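Local coordinates for uncharacterized protein DUF1185 (Bordetella bronchiseptica RB50, PDB 3BYQ) that is of unknown function but adopts a variant of the Bacillus chorismate mutase fold and probably plays a part in amino-acid metabolism, at residues E78-V86 against W98-R107; Y136-N147 against A172-K183. All coordinates share one frame; numbering follows the deposited sequence.

How the contacts relate
Contact 1 lies near the middle of the chain, where helix 98-109 packs on strand 79-86, and nearly all its touching residues are buried. Contact 2 is about 20 Å away, centre to centre, and joins two loops at the margin of the sheet, partly buried and partly open. Contact 1 is mostly nonpolar, with one lysine crossing to a helix carbonyl; contact 2 relies on two arginines, backbone carbonyls and a set of bridging waters. Glu78, just ahead of strand 79-86, links the two: its OE1 probably accepts a hydrogen bond from His145 NE2 and also pairs with Lys183 NZ. The second subunit touches both, and Glu100 of contact 1 forms a salt bridge with Arg143 of the second subunit.

Contact 1. Residues E78-V86 against W98-R107; sequences EVYSKAAIV and WHEAGGWAMR. With EDO (1,2-ethanediol), chain C.
A buried lysine reaches from the strand onto the helix: Lys82 NZ donates to the backbone carbonyl His99 O at 2.9 Å, arriving 20° out of the carbonyl plane. CG lies between the backbone N and carbonyl carbon of Lys82 (chi1 63°), and the chain beyond is extended, so that Lys82 CD runs along the backbone of Gly103, 3.7 Å from Gly103 N. A water that accepts from NZ also bonds His99 ND1, while His99 NE2 is hydrogen-bonded to Lys121 NZ. This is helix-on-sheet packing within the alpha/beta fold, strand 79-86 and helix 98-107 running nearly antiparallel at 152° with their axes 8.5 Å apart. Toward the start of the strand, the selenomethionine Met106 bends at its end to set CE 3.8 Å from Tyr80 CB, and SE stands 5.1 Å from the Tyr80 ring centroid in an oblique Met-aromatic contact. Met106 CE also comes 3.3 Å from Ser81 O. At the hydroxyl end of Tyr80, Arg107 CG lies 3.6 Å from Tyr80 OH; that hydroxyl bonds Ala115 O. At the far end Trp98 CD1 lies 3.3 Å from Ala83 O, its indole centred over Gly102 CA and its NE1 bonded to Ala165 O.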
loop_
_atom_site.group_PDB
_atom_site.type_symbol
_atom_site.label_atom_id
_atom_site.label_comp_id
_atom_site.label_asym_id
_atom_site.label_seq_id
_atom_site.Cartn_x
_atom_site.Cartn_y
_atom_site.Cartn_z
ATOM N N GLU B 78 -4.953 -27.062 -15.526
ATOM C CA GLU B 78 -5.086 -26.459 -16.835
ATOM C C GLU B 78 -4.316 -25.184 -17.057
ATOM O O GLU B 78 -4.101 -24.847 -18.174
ATOM C CB GLU B 78 -6.548 -26.245 -17.210
ATOM C CG GLU B 78 -7.370 -27.523 -17.216
ATOM C CD GLU B 78 -8.779 -27.340 -17.780
ATOM O OE1 GLU B 78 -9.087 -26.328 -18.451
ATOM O OE2 GLU B 78 -9.584 -28.241 -17.537
ATOM N N VAL B 79 -3.913 -24.473 -16.002
ATOM C CA VAL B 79 -3.149 -23.226 -16.157
ATOM C C VAL B 79 -1.975 -23.195 -15.174
ATOM O O VAL B 79 -2.001 -23.867 -14.155
ATOM C CB VAL B 79 -4.035 -21.952 -15.960
ATOM C CG1 VAL B 79 -5.172 -21.888 -17.009
ATOM C CG2 VAL B 79 -4.599 -21.843 -14.536
ATOM N N TYR B 80 -0.947 -22.430 -15.517
ATOM C CA TYR B 80 0.187 -22.259 -14.596
ATOM C C TYR B 80 0.925 -20.943 -14.824
ATOM O O TYR B 80 0.647 -20.207 -15.771
ATOM C CB TYR B 80 1.159 -23.493 -14.594
ATOM C CG TYR B 80 1.767 -23.974 -15.917
ATOM C CD1 TYR B 80 1.828 -23.181 -17.074
ATOM C CD2 TYR B 80 2.365 -25.220 -15.972
ATOM C CE1 TYR B 80 2.425 -23.687 -18.282
ATOM C CE2 TYR B 80 2.998 -25.691 -17.130
ATOM C CZ TYR B 80 3.019 -24.941 -18.271
ATOM O OH TYR B 80 3.616 -25.524 -19.391
ATOM N N SER B 81 1.837 -20.685 -13.897
ATOM C CA SER B 81 2.710 -19.549 -13.899
ATOM C C SER B 81 3.803 -19.745 -12.878
ATOM O O SER B 81 3.805 -20.677 -12.077
ATOM C CB SER B 81 1.966 -18.253 -13.589
ATOM O OG SER B 81 2.779 -17.111 -13.889
ATOM N N LYS B 82 4.712 -18.787 -12.884
ATOM C CA LYS B 82 5.846 -18.803 -11.954
ATOM C C LYS B 82 6.206 -17.383 -11.654
ATOM O O LYS B 82 6.008 -16.500 -12.482
ATOM C CB LYS B 82 7.039 -19.545 -12.553
ATOM C CG LYS B 82 7.640 -18.918 -13.817
ATOM C CD LYS B 82 8.469 -19.898 -14.663
ATOM C CE LYS B 82 8.840 -19.263 -15.982
ATOM N NZ LYS B 82 9.500 -20.149 -16.954
ATOM N N ALA B 83 6.760 -17.149 -10.478
ATOM C CA ALA B 83 7.075 -15.760 -10.127
ATOM C C ALA B 83 8.146 -15.671 -9.084
ATOM O O ALA B 83 8.445 -16.630 -8.374
ATOM C CB ALA B 83 5.806 -15.046 -9.651
ATOM N N ALA B 84 8.778 -14.512 -9.034
ATOM C CA ALA B 84 9.843 -14.261 -8.046
ATOM C C ALA B 84 9.818 -12.833 -7.536
ATOM O O ALA B 84 9.611 -11.916 -8.292
ATOM C CB ALA B 84 11.222 -14.548 -8.622
ATOM N N ILE B 85 10.043 -12.683 -6.246
ATOM C CA ILE B 85 10.181 -11.377 -5.618
ATOM C C ILE B 85 11.504 -11.408 -4.839
ATOM O O ILE B 85 11.663 -12.155 -3.854
ATOM C CB ILE B 85 9.025 -10.968 -4.666
ATOM C CG1 ILE B 85 7.684 -11.239 -5.327
ATOM C CG2 ILE B 85 9.181 -9.440 -4.242
ATOM C CD1 ILE B 85 6.474 -10.986 -4.483
ATOM N N VAL B 86 12.413 -10.535 -5.254
ATOM C CA VAL B 86 13.737 -10.470 -4.674
ATOM C C VAL B 86 13.751 -9.315 -3.690
ATOM O O VAL B 86 13.158 -8.274 -3.934
ATOM C CB VAL B 86 14.852 -10.278 -5.744
ATOM C CG1 VAL B 86 16.255 -10.296 -5.114
ATOM C CG2 VAL B 86 14.726 -11.356 -6.859
ATOM N N TRP B 98 14.739 -18.250 -11.713
ATOM C CA TRP B 98 13.506 -19.036 -11.552
ATOM C C TRP B 98 12.817 -19.388 -12.880
ATOM O O TRP B 98 12.014 -20.287 -12.931
ATOM C CB TRP B 98 12.564 -18.287 -10.634
ATOM C CG TRP B 98 11.445 -19.122 -10.002
ATOM C CD1 TRP B 98 10.097 -18.903 -10.113
ATOM C CD2 TRP B 98 11.601 -20.267 -9.173
ATOM N NE1 TRP B 98 9.405 -19.855 -9.380
ATOM C CE2 TRP B 98 10.302 -20.706 -8.806
ATOM C CE3 TRP B 98 12.704 -20.960 -8.681
ATOM C CZ2 TRP B 98 10.096 -21.773 -7.960
ATOM C CZ3 TRP B 98 12.501 -22.011 -7.876
ATOM C CH2 TRP B 98 11.200 -22.438 -7.531
ATOM N N HIS B 99 13.124 -18.660 -13.948
ATOM C CA HIS B 99 12.550 -18.996 -15.248
ATOM C C HIS B 99 12.857 -20.453 -15.582
ATOM O O HIS B 99 11.952 -21.224 -15.893
ATOM C CB HIS B 99 13.035 -18.047 -16.327
ATOM C CG HIS B 99 12.439 -16.677 -16.232
ATOM N ND1 HIS B 99 11.154 -16.397 -16.652
ATOM C CD2 HIS B 99 12.967 -15.497 -15.813
ATOM C CE1 HIS B 99 10.898 -15.116 -16.448
ATOM N NE2 HIS B 99 11.981 -14.542 -15.956
ATOM N N GLU B 100 14.133 -20.825 -15.467
ATOM C CA GLU B 100 14.536 -22.193 -15.722
ATOM C C GLU B 100 14.215 -23.080 -14.527
ATOM O O GLU B 100 13.564 -24.104 -14.676
ATOM C CB GLU B 100 16.003 -22.316 -16.062
ATOM C CG GLU B 100 16.408 -23.753 -16.327
ATOM C CD GLU B 100 17.870 -23.910 -16.479
ATOM O OE1 GLU B 100 18.370 -23.474 -17.516
ATOM O OE2 GLU B 100 18.509 -24.461 -15.565
ATOM N N ALA B 101 14.600 -22.648 -13.329
ATOM C CA ALA B 101 14.464 -23.501 -12.140
ATOM C C ALA B 101 13.025 -23.839 -11.816
ATOM O O ALA B 101 12.714 -24.996 -11.550
ATOM C CB ALA B 101 15.173 -22.898 -10.910
ATOM N N GLY B 102 12.149 -22.847 -11.887
ATOM C CA GLY B 102 10.723 -23.065 -11.589
ATOM C C GLY B 102 9.976 -23.648 -12.765
ATOM O O GLY B 102 9.229 -24.594 -12.632
ATOM N N GLY B 103 10.226 -23.093 -13.940
ATOM C CA GLY B 103 9.527 -23.490 -15.149
ATOM C C GLY B 103 9.793 -24.915 -15.539
ATOM O O GLY B 103 8.872 -25.702 -15.729
ATOM N N TRP B 104 11.055 -25.272 -15.609
ATOM C CA TRP B 104 11.433 -26.630 -16.052
ATOM C C TRP B 104 11.024 -27.672 -15.048
ATOM O O TRP B 104 10.501 -28.738 -15.394
ATOM C CB TRP B 104 12.915 -26.701 -16.383
ATOM C CG TRP B 104 13.279 -25.839 -17.578
ATOM C CD1 TRP B 104 12.557 -24.788 -18.116
ATOM C CD2 TRP B 104 14.509 -25.887 -18.301
ATOM N NE1 TRP B 104 13.261 -24.227 -19.163
ATOM C CE2 TRP B 104 14.456 -24.880 -19.290
ATOM C CE3 TRP B 104 15.647 -26.688 -18.209
ATOM C CZ2 TRP B 104 15.507 -24.641 -20.168
ATOM C CZ3 TRP B 104 16.677 -26.462 -19.084
ATOM C CH2 TRP B 104 16.599 -25.447 -20.058
ATOM N N ALA B 105 11.225 -27.368 -13.781
ATOM C CA ALA B 105 10.802 -28.292 -12.723
ATOM C C ALA B 105 9.316 -28.549 -12.789
ATOM O O ALA B 105 8.853 -29.688 -12.704
ATOM C CB ALA B 105 11.208 -27.768 -11.323
HETATM N N MSE B 106 8.541 -27.483 -12.923
HETATM C CA MSE B 106 7.091 -27.632 -12.959
HETATM C C MSE B 106 6.648 -28.404 -14.191
HETATM O O MSE B 106 5.836 -29.330 -14.116
HETATM C CB MSE B 106 6.393 -26.267 -12.854
HETATM C CG MSE B 106 4.887 -26.392 -12.935
HETATM SE SE MSE B 106 3.956 -24.919 -12.246
HETATM C CE MSE B 106 4.735 -23.629 -13.347
ATOM N N ARG B 107 7.192 -28.047 -15.340
ATOM C CA ARG B 107 6.833 -28.757 -16.545
ATOM C C ARG B 107 7.168 -30.236 -16.437
ATOM O O ARG B 107 6.377 -31.087 -16.863
ATOM C CB ARG B 107 7.426 -28.077 -17.777
ATOM C CG ARG B 107 6.698 -26.764 -17.978
ATOM C CD ARG B 107 7.352 -25.940 -19.015
ATOM N NE ARG B 107 7.123 -26.494 -20.331
ATOM C CZ ARG B 107 7.648 -25.980 -21.425
ATOM N NH1 ARG B 107 8.447 -24.929 -21.342
ATOM N NH2 ARG B 107 7.399 -26.525 -22.599
HETATM C C1 EDO C . 12.044 -20.547 -19.592
HETATM O O1 EDO C . 11.577 -21.725 -20.272
HETATM C C2 EDO C . 13.568 -20.539 -19.470
HETATM O O2 EDO C . 14.132 -19.875 -20.597
HETATM O O HOH W 1 10.070 -18.045 -18.706
#

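Contact 2. Residues Y136-N147 against A172-K183; sequences YIHASYVRSHFN and ARVHARLGGLTK. With EDO (1,2-ethanediol), chain R; EDO (1,2-ethanediol), chain P; EDO (1,2-ethanediol), chain D.
Two irregular loops are laced together by arginines that bind backbone carbonyls. Arg173 NH1 divides its hydrogens between Arg143 O and Phe146 O, each 2.8 Å away and close to the guanidinium plane; at Phe146 O the donor sits on a lone pair. A weak bond from Arg173 NH2 also reaches Arg143 O. Folding at chi3 (-62°) brings the guanidinium back over the backbone of 143-145, helical in its angles but without the regular helix bonds, with Ser144 O above one face. That carbonyl is bound instead by Arg173 N, 2.9 Å away, so the backbone and side chain of Arg173 together fix this turn. Arg143 returns the favour: with CG anti to its own N (chi1 -168°), the chain, bent at chi3, lays its guanidinium over Gly180 CA, and Arg143 NH1 donates to Leu178 O at 2.9 Å. Arg143 N bonds Leu181 O at 3.1 Å, and a single water links Ser144 N, Gly179 O and Leu181 O. Apolar contacts add to this: Leu181 CD2 touches Val142 CG2 at 3.9 Å, while the Lys183 side chain crosses that of Tyr136 at about a right angle, its CG 3.6 Å from Tyr136 CZ. Ala172 lies against the His145 ring, its N above one face. The 136-147 loop connects strands 130-136 and 147-151, and the loop 172-183 follows strand 161-169; beyond them the second subunit supplies its Glu93 to Arg173 NE and its Glu100 to Arg143 NH2, so these loops face helices 93-96 and 98-109 of that subunit.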
loop_
_atom_site.group_PDB
_atom_site.type_symbol
_atom_site.label_atom_id
_atom_site.label_comp_id
_atom_site.label_asym_id
_atom_site.label_seq_id
_atom_site.Cartn_x
_atom_site.Cartn_y
_atom_site.Cartn_z
ATOM N N TYR B 136 -3.035 -21.229 -20.334
ATOM C CA TYR B 136 -3.272 -22.681 -20.568
ATOM C C TYR B 136 -1.984 -23.430 -20.809
ATOM O O TYR B 136 -1.141 -23.056 -21.646
ATOM C CB TYR B 136 -4.226 -22.853 -21.742
ATOM C CG TYR B 136 -4.707 -24.246 -22.048
ATOM C CD1 TYR B 136 -5.293 -25.032 -21.089
ATOM C CD2 TYR B 136 -4.676 -24.708 -23.342
ATOM C CE1 TYR B 136 -5.782 -26.291 -21.417
ATOM C CE2 TYR B 136 -5.166 -25.939 -23.685
ATOM C CZ TYR B 136 -5.729 -26.730 -22.720
ATOM O OH TYR B 136 -6.215 -27.986 -23.020
ATOM N N ILE B 137 -1.891 -24.585 -20.151
ATOM C CA ILE B 137 -0.627 -25.353 -20.148
ATOM C C ILE B 137 -0.299 -26.019 -21.481
ATOM O O ILE B 137 0.857 -26.368 -21.716
ATOM C CB ILE B 137 -0.569 -26.399 -19.007
ATOM C CG1 ILE B 137 -1.514 -27.563 -19.187
ATOM C CG2 ILE B 137 -0.746 -25.690 -17.593
ATOM C CD1 ILE B 137 -1.240 -28.656 -18.138
ATOM N N HIS B 138 -1.294 -26.183 -22.342
ATOM C CA HIS B 138 -1.091 -26.911 -23.584
ATOM C C HIS B 138 -1.011 -26.057 -24.835
ATOM O O HIS B 138 -0.603 -26.535 -25.896
ATOM C CB HIS B 138 -2.207 -27.927 -23.787
ATOM C CG HIS B 138 -2.279 -28.945 -22.704
ATOM N ND1 HIS B 138 -1.239 -29.804 -22.420
ATOM C CD2 HIS B 138 -3.264 -29.232 -21.820
ATOM C CE1 HIS B 138 -1.586 -30.590 -21.416
ATOM N NE2 HIS B 138 -2.815 -30.270 -21.036
ATOM N N ALA B 139 -1.408 -24.805 -24.700
ATOM C CA ALA B 139 -1.487 -23.892 -25.830
ATOM C C ALA B 139 -1.721 -22.498 -25.260
ATOM O O ALA B 139 -2.804 -22.173 -24.800
ATOM C CB ALA B 139 -2.627 -24.252 -26.777
ATOM N N SER B 140 -0.675 -21.699 -25.297
ATOM C CA SER B 140 -0.687 -20.401 -24.642
ATOM C C SER B 140 -1.791 -19.474 -25.137
ATOM O O SER B 140 -2.217 -18.593 -24.413
ATOM C CB SER B 140 0.683 -19.705 -24.825
ATOM O OG SER B 140 0.941 -19.496 -26.163
ATOM N N TYR B 141 -2.225 -19.653 -26.383
ATOM C CA TYR B 141 -3.232 -18.743 -26.970
ATOM C C TYR B 141 -4.676 -19.019 -26.620
ATOM O O TYR B 141 -5.542 -18.273 -27.038
ATOM C CB TYR B 141 -3.113 -18.699 -28.493
ATOM C CG TYR B 141 -1.988 -17.813 -29.056
ATOM C CD1 TYR B 141 -0.716 -18.308 -29.273
ATOM C CD2 TYR B 141 -2.231 -16.487 -29.357
ATOM C CE1 TYR B 141 0.298 -17.493 -29.748
ATOM C CE2 TYR B 141 -1.245 -15.670 -29.854
ATOM C CZ TYR B 141 0.018 -16.173 -30.056
ATOM O OH TYR B 141 0.974 -15.329 -30.552
ATOM N N VAL B 142 -4.966 -20.056 -25.848
ATOM C CA VAL B 142 -6.402 -20.362 -25.504
ATOM C C VAL B 142 -6.945 -19.223 -24.671
ATOM O O VAL B 142 -6.603 -19.056 -23.494
ATOM C CB VAL B 142 -6.569 -21.737 -24.854
ATOM C CG1 VAL B 142 -7.968 -21.921 -24.277
ATOM C CG2 VAL B 142 -6.208 -22.833 -25.883
ATOM N N ARG B 143 -7.853 -18.466 -25.286
ATOM C CA ARG B 143 -8.261 -17.171 -24.723
ATOM C C ARG B 143 -9.019 -17.216 -23.417
ATOM O O ARG B 143 -8.904 -16.322 -22.561
ATOM C CB ARG B 143 -9.027 -16.363 -25.776
ATOM C CG ARG B 143 -9.244 -14.918 -25.382
ATOM C CD ARG B 143 -9.935 -14.202 -26.486
ATOM N NE ARG B 143 -9.048 -14.002 -27.625
ATOM C CZ ARG B 143 -9.425 -13.515 -28.795
ATOM N NH1 ARG B 143 -10.691 -13.268 -29.012
ATOM N NH2 ARG B 143 -8.544 -13.320 -29.761
ATOM N N SER B 144 -9.811 -18.260 -23.259
ATOM C CA SER B 144 -10.636 -18.439 -22.095
ATOM C C SER B 144 -9.867 -18.576 -20.769
ATOM O O SER B 144 -10.411 -18.338 -19.689
ATOM C CB SER B 144 -11.463 -19.704 -22.245
ATOM O OG SER B 144 -10.646 -20.836 -22.546
ATOM N N HIS B 145 -8.601 -18.959 -20.893
ATOM C CA HIS B 145 -7.779 -19.327 -19.730
ATOM C C HIS B 145 -6.867 -18.252 -19.157
ATOM O O HIS B 145 -6.347 -18.446 -18.086
ATOM C CB HIS B 145 -6.999 -20.599 -20.019
ATOM C CG HIS B 145 -7.850 -21.833 -19.964
ATOM N ND1 HIS B 145 -8.998 -21.982 -20.721
ATOM C CD2 HIS B 145 -7.670 -23.005 -19.314
ATOM C CE1 HIS B 145 -9.516 -23.175 -20.487
ATOM N NE2 HIS B 145 -8.748 -23.804 -19.611
ATOM N N PHE B 146 -6.616 -17.172 -19.886
ATOM C CA PHE B 146 -5.798 -16.060 -19.333
ATOM C C PHE B 146 -6.414 -15.611 -18.047
ATOM O O PHE B 146 -7.628 -15.367 -17.974
ATOM C CB PHE B 146 -5.703 -14.863 -20.280
ATOM C CG PHE B 146 -5.109 -15.206 -21.599
ATOM C CD1 PHE B 146 -3.822 -15.701 -21.679
ATOM C CD2 PHE B 146 -5.781 -14.939 -22.766
ATOM C CE1 PHE B 146 -3.258 -16.005 -22.900
ATOM C CE2 PHE B 146 -5.196 -15.214 -24.013
ATOM C CZ PHE B 146 -3.946 -15.750 -24.057
ATOM N N ASN B 147 -5.597 -15.507 -17.012
ATOM C CA ASN B 147 -6.091 -15.154 -15.698
ATOM C C ASN B 147 -4.958 -14.690 -14.797
ATOM O O ASN B 147 -3.810 -14.604 -15.238
ATOM C CB ASN B 147 -6.775 -16.373 -15.049
ATOM C CG ASN B 147 -7.960 -16.002 -14.195
ATOM O OD1 ASN B 147 -8.051 -14.901 -13.631
ATOM N ND2 ASN B 147 -8.922 -16.921 -14.132
ATOM N N ALA B 172 -10.710 -22.285 -16.888
ATOM C CA ALA B 172 -10.931 -20.976 -17.521
ATOM C C ALA B 172 -11.459 -19.936 -16.547
ATOM O O ALA B 172 -11.935 -20.265 -15.447
ATOM C CB ALA B 172 -11.901 -21.129 -18.683
ATOM N N ARG B 173 -11.394 -18.681 -16.959
ATOM C CA ARG B 173 -12.068 -17.615 -16.189
ATOM C C ARG B 173 -13.544 -18.012 -15.995
ATOM O O ARG B 173 -14.185 -18.587 -16.900
ATOM C CB ARG B 173 -12.043 -16.281 -16.901
ATOM C CG ARG B 173 -10.656 -15.686 -17.117
ATOM C CD ARG B 173 -10.695 -14.265 -17.721
ATOM N NE ARG B 173 -11.319 -14.260 -19.036
ATOM C CZ ARG B 173 -10.714 -14.677 -20.137
ATOM N NH1 ARG B 173 -9.476 -15.136 -20.103
ATOM N NH2 ARG B 173 -11.377 -14.646 -21.282
ATOM N N VAL B 174 -14.102 -17.633 -14.863
ATOM C CA VAL B 174 -15.482 -18.070 -14.522
ATOM C C VAL B 174 -16.568 -17.596 -15.458
ATOM O O VAL B 174 -17.579 -18.277 -15.584
ATOM C CB VAL B 174 -15.879 -17.742 -13.041
ATOM C CG1 VAL B 174 -14.983 -18.553 -12.090
ATOM C CG2 VAL B 174 -15.767 -16.221 -12.820
ATOM N N HIS B 175 -16.331 -16.472 -16.138
ATOM C CA HIS B 175 -17.280 -15.921 -17.132
ATOM C C HIS B 175 -16.630 -15.670 -18.473
ATOM O O HIS B 175 -16.986 -14.751 -19.179
ATOM C CB HIS B 175 -17.974 -14.644 -16.642
ATOM C CG HIS B 175 -18.649 -14.819 -15.333
ATOM N ND1 HIS B 175 -19.453 -15.904 -15.041
ATOM C CD2 HIS B 175 -18.638 -14.041 -14.230
ATOM C CE1 HIS B 175 -19.886 -15.789 -13.796
ATOM N NE2 HIS B 175 -19.416 -14.666 -13.288
ATOM N N ALA B 176 -15.681 -16.516 -18.822
ATOM C CA ALA B 176 -15.020 -16.409 -20.127
ATOM C C ALA B 176 -16.057 -16.410 -21.245
ATOM O O ALA B 176 -16.914 -17.325 -21.352
ATOM C CB ALA B 176 -13.995 -17.507 -20.324
ATOM N N ARG B 177 -15.950 -15.393 -22.091
ATOM C CA ARG B 177 -16.876 -15.189 -23.219
ATOM C C ARG B 177 -16.388 -14.318 -24.370
ATOM O O ARG B 177 -17.178 -13.638 -25.006
ATOM C CB ARG B 177 -18.183 -14.645 -22.664
ATOM C CG ARG B 177 -18.102 -13.288 -21.992
ATOM C CD ARG B 177 -19.363 -13.089 -21.172
ATOM N NE ARG B 177 -19.547 -11.732 -20.633
ATOM C CZ ARG B 177 -19.084 -11.309 -19.457
ATOM N NH1 ARG B 177 -18.298 -12.064 -18.707
ATOM N NH2 ARG B 177 -19.380 -10.090 -19.043
ATOM N N LEU B 178 -15.095 -14.412 -24.661
ATOM C CA LEU B 178 -14.471 -13.592 -25.696
ATOM C C LEU B 178 -13.986 -14.348 -26.907
ATOM O O LEU B 178 -13.204 -13.821 -27.707
ATOM C CB LEU B 178 -13.331 -12.768 -25.117
ATOM C CG LEU B 178 -13.770 -11.738 -24.072
ATOM C CD1 LEU B 178 -12.536 -11.117 -23.427
ATOM C CD2 LEU B 178 -14.729 -10.689 -24.610
ATOM N N GLY B 179 -14.446 -15.575 -27.041
ATOM C CA GLY B 179 -14.091 -16.389 -28.194
ATOM C C GLY B 179 -12.620 -16.711 -28.175
ATOM O O GLY B 179 -12.064 -17.000 -27.126
ATOM N N GLY B 180 -12.017 -16.644 -29.354
ATOM C CA GLY B 180 -10.615 -16.967 -29.551
ATOM C C GLY B 180 -10.369 -18.468 -29.574
ATOM O O GLY B 180 -11.298 -19.269 -29.632
ATOM N N LEU B 181 -9.096 -18.846 -29.503
ATOM C CA LEU B 181 -8.723 -20.271 -29.573
ATOM C C LEU B 181 -9.276 -20.988 -28.381
ATOM O O LEU B 181 -9.164 -20.495 -27.277
ATOM C CB LEU B 181 -7.203 -20.433 -29.621
ATOM C CG LEU B 181 -6.681 -21.849 -29.900
ATOM C CD1 LEU B 181 -6.918 -22.241 -31.356
ATOM C CD2 LEU B 181 -5.206 -21.970 -29.502
ATOM N N THR B 182 -9.878 -22.139 -28.626
ATOM C CA THR B 182 -10.453 -22.966 -27.584
ATOM C C THR B 182 -9.609 -24.196 -27.416
ATOM O O THR B 182 -8.793 -24.517 -28.243
ATOM C CB THR B 182 -11.866 -23.450 -27.947
ATOM O OG1 THR B 182 -11.803 -24.302 -29.105
ATOM C CG2 THR B 182 -12.800 -22.254 -28.217
ATOM N N LYS B 183 -9.826 -24.884 -26.313
ATOM C CA LYS B 183 -9.107 -26.140 -26.012
ATOM C C LYS B 183 -9.315 -27.134 -27.129
ATOM O O LYS B 183 -8.390 -27.825 -27.554
ATOM C CB LYS B 183 -9.545 -26.754 -24.690
ATOM C CG LYS B 183 -9.176 -25.918 -23.508
ATOM C CD LYS B 183 -9.475 -26.621 -22.186
ATOM C CE LYS B 183 -10.921 -26.982 -21.987
ATOM N NZ LYS B 183 -11.025 -27.591 -20.645
HETATM C C1 EDO R . -20.397 -17.227 -19.676
HETATM O O1 EDO R . -19.085 -17.801 -19.820
HETATM C C2 EDO R . -20.685 -16.749 -18.244
HETATM O O2 EDO R . -20.439 -17.725 -17.210
HETATM C C1 EDO P . -14.167 -22.165 -14.213
HETATM O O1 EDO P . -12.845 -22.649 -14.456
HETATM C C2 EDO P . -14.936 -22.014 -15.494
HETATM O O2 EDO P . -15.013 -23.274 -16.173
HETATM C C1 EDO D . -17.827 -15.979 -29.402
HETATM O O1 EDO D . -17.153 -15.599 -30.609
HETATM C C2 EDO D . -17.955 -14.768 -28.485
HETATM O O2 EDO D . -18.791 -15.085 -27.365
HETATM O O HOH W 2 -6.261 -28.294 -25.837
HETATM O O HOH W 3 -6.880 -16.955 -28.965
HETATM O O HOH W 4 -11.124 -19.428 -25.749
HETATM O O HOH W 5 -11.409 -23.020 -24.308
HETATM O O HOH W 6 -12.050 -16.201 -13.039
#